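Local coordinates for lipase-esterase related protein (Clostridium acetobutylicum, PDB 3E0X) that probably acts as a hydrolase of the alpha/beta hydrolase fold, related to lipases and esterases, although its natural substrate is not established, at residues A[19-24]-A[87-92]. Residues are numbered along the deposited sequence; the frame is centred on the assembly and turned at random.
Sequences LLFVHG and TLIGYS. With OXE (ortho-xylene), chain C.
Leu-20 and Val-22 are hydrogen-bonded through their backbones to Thr-87, Ile-89 and Tyr-91 in a buried parallel ladder between two neighbouring central strands of the alpha/beta hydrolase sheet. Four bonds build it: Leu-20 N to Thr-87 O, Ile-89 N to Leu-20 O, Val-22 N to Ile-89 O (2.7 Å) and Tyr-91 N to Val-22 O. Side chains alternate between the two faces. On one, the CD2 methyls of Leu-20 and Leu-88 meet at 3.8 Å, against helix 63-76. On the other, Ile-89, in the conformer described here, flanks the Phe-21 ring: Ile-89 CG2 lies 3.8 Å from Phe-21 CD1, while Ile-89 CG1 sits over one ring face near the rim. Leu-19 CD2 packs alongside Thr-87 CB.

Past the last rung both chains run into the ortho-xylene pocket, where Gly-24, Tyr-91 and Ser-92 gather. Ser-92 CB lies 3.7 Å above the centre of the Tyr-91 ring, whose hydroxyl is hydrogen-bonded to His-227 O. Ser-92, at phi 61° and psi -131°, is consistent with the nucleophile elbow, and its OG is hydrogen-bonded to Ser-25 N. As a worked example of register setting, four nearly straight backbone bonds, flanked by apolar packing, bring Gly-24 close to Ser-92 and so probably help shape the pocket.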
# COMPACT_ATOMS: atom_id res chain seq x y z
N LEU A 19 10.88 -6.61 -5.37
CA LEU A 19 9.66 -6.23 -4.68
C LEU A 19 9.62 -4.73 -4.64
O LEU A 19 10.55 -4.07 -4.12
CB LEU A 19 9.68 -6.77 -3.26
CG LEU A 19 9.91 -8.27 -3.01
CD1 LEU A 19 9.77 -8.65 -1.51
CD2 LEU A 19 9.00 -9.13 -3.84
N LEU A 20 8.56 -4.17 -5.20
CA LEU A 20 8.38 -2.72 -5.20
C LEU A 20 7.25 -2.40 -4.22
O LEU A 20 6.10 -2.82 -4.43
CB LEU A 20 8.05 -2.23 -6.62
CG LEU A 20 7.82 -0.73 -6.77
CD1 LEU A 20 9.02 0.08 -6.38
CD2 LEU A 20 7.43 -0.39 -8.19
N PHE A 21 7.59 -1.68 -3.14
CA PHE A 21 6.66 -1.38 -2.05
C PHE A 21 6.06 -0.01 -2.24
O PHE A 21 6.79 0.98 -2.41
CB PHE A 21 7.41 -1.39 -0.70
CG PHE A 21 8.03 -2.73 -0.33
CD1 PHE A 21 7.45 -3.52 0.68
CD2 PHE A 21 9.21 -3.18 -0.92
CE1 PHE A 21 8.04 -4.74 1.07
CE2 PHE A 21 9.79 -4.39 -0.54
CZ PHE A 21 9.23 -5.17 0.44
N VAL A 22 4.74 0.05 -2.11
CA VAL A 22 4.00 1.29 -2.25
C VAL A 22 3.19 1.52 -0.98
O VAL A 22 2.28 0.74 -0.65
CB VAL A 22 3.03 1.23 -3.45
CG1 VAL A 22 2.26 2.52 -3.56
CG2 VAL A 22 3.78 0.93 -4.74
N HIS A 23 3.50 2.62 -0.29
CA HIS A 23 2.89 2.92 1.00
C HIS A 23 1.47 3.47 0.84
O HIS A 23 0.94 3.57 -0.28
CB HIS A 23 3.77 3.92 1.74
CG HIS A 23 3.76 5.27 1.12
ND1 HIS A 23 4.77 5.76 0.30
CD2 HIS A 23 2.82 6.24 1.17
CE1 HIS A 23 4.45 6.99 -0.09
NE2 HIS A 23 3.26 7.28 0.40
N GLY A 24 0.88 3.86 1.96
CA GLY A 24 -0.53 4.24 1.98
C GLY A 24 -0.78 5.69 2.37
O GLY A 24 0.10 6.56 2.26
N THR A 87 7.24 -7.88 -8.21
CA THR A 87 6.03 -8.02 -7.40
C THR A 87 5.76 -6.70 -6.73
O THR A 87 6.66 -6.12 -6.11
CB THR A 87 6.18 -9.12 -6.32
OG1 THR A 87 6.45 -10.37 -6.98
CG2 THR A 87 4.92 -9.26 -5.48
N LEU A 88 4.54 -6.20 -6.88
CA LEU A 88 4.15 -4.96 -6.22
C LEU A 88 3.53 -5.30 -4.88
O LEU A 88 2.73 -6.23 -4.76
CB LEU A 88 3.12 -4.19 -7.05
CG LEU A 88 3.49 -3.90 -8.50
CD1 LEU A 88 2.32 -3.14 -9.14
CD2 LEU A 88 4.80 -3.13 -8.59
N ILE A 89 3.92 -4.54 -3.85
CA ILE A 89 3.41 -4.70 -2.50
C ILE A 89 2.80 -3.36 -2.12
O ILE A 89 3.55 -2.41 -1.92
CB ILE A 89 4.60 -4.99 -1.51
CG1 ILE A 89 5.42 -6.21 -1.96
CG2 ILE A 89 4.09 -5.11 -0.08
CD1 ILE A 89 4.69 -7.53 -1.85
N GLY A 90 1.48 -3.28 -2.03
CA GLY A 90 0.83 -2.01 -1.74
C GLY A 90 0.08 -2.07 -0.43
O GLY A 90 -0.71 -2.99 -0.21
N TYR A 91 0.31 -1.07 0.42
CA TYR A 91 -0.36 -1.01 1.71
C TYR A 91 -1.39 0.10 1.76
O TYR A 91 -1.10 1.20 1.31
CB TYR A 91 0.72 -0.69 2.76
CG TYR A 91 0.23 -0.22 4.11
CD1 TYR A 91 -0.67 -0.98 4.87
CD2 TYR A 91 0.65 1.00 4.64
CE1 TYR A 91 -1.12 -0.57 6.14
CE2 TYR A 91 0.19 1.45 5.90
CZ TYR A 91 -0.68 0.66 6.65
OH TYR A 91 -1.11 1.07 7.89
N SER A 92 -2.57 -0.17 2.35
CA SER A 92 -3.55 0.89 2.54
C SER A 92 -3.95 1.45 1.16
O SER A 92 -4.28 0.67 0.25
CB SER A 92 -2.99 1.90 3.57
OG SER A 92 -3.46 3.24 3.45
C1 OXE C . -3.63 4.69 7.09
C2 OXE C . -2.15 4.64 7.00
C3 OXE C . -1.38 4.96 8.11
C4 OXE C . -2.02 5.30 9.31
C5 OXE C . -3.42 5.35 9.40
C6 OXE C . -4.23 5.04 8.30
C1' OXE C . -4.45 4.32 5.88
C2' OXE C . -1.50 4.27 5.70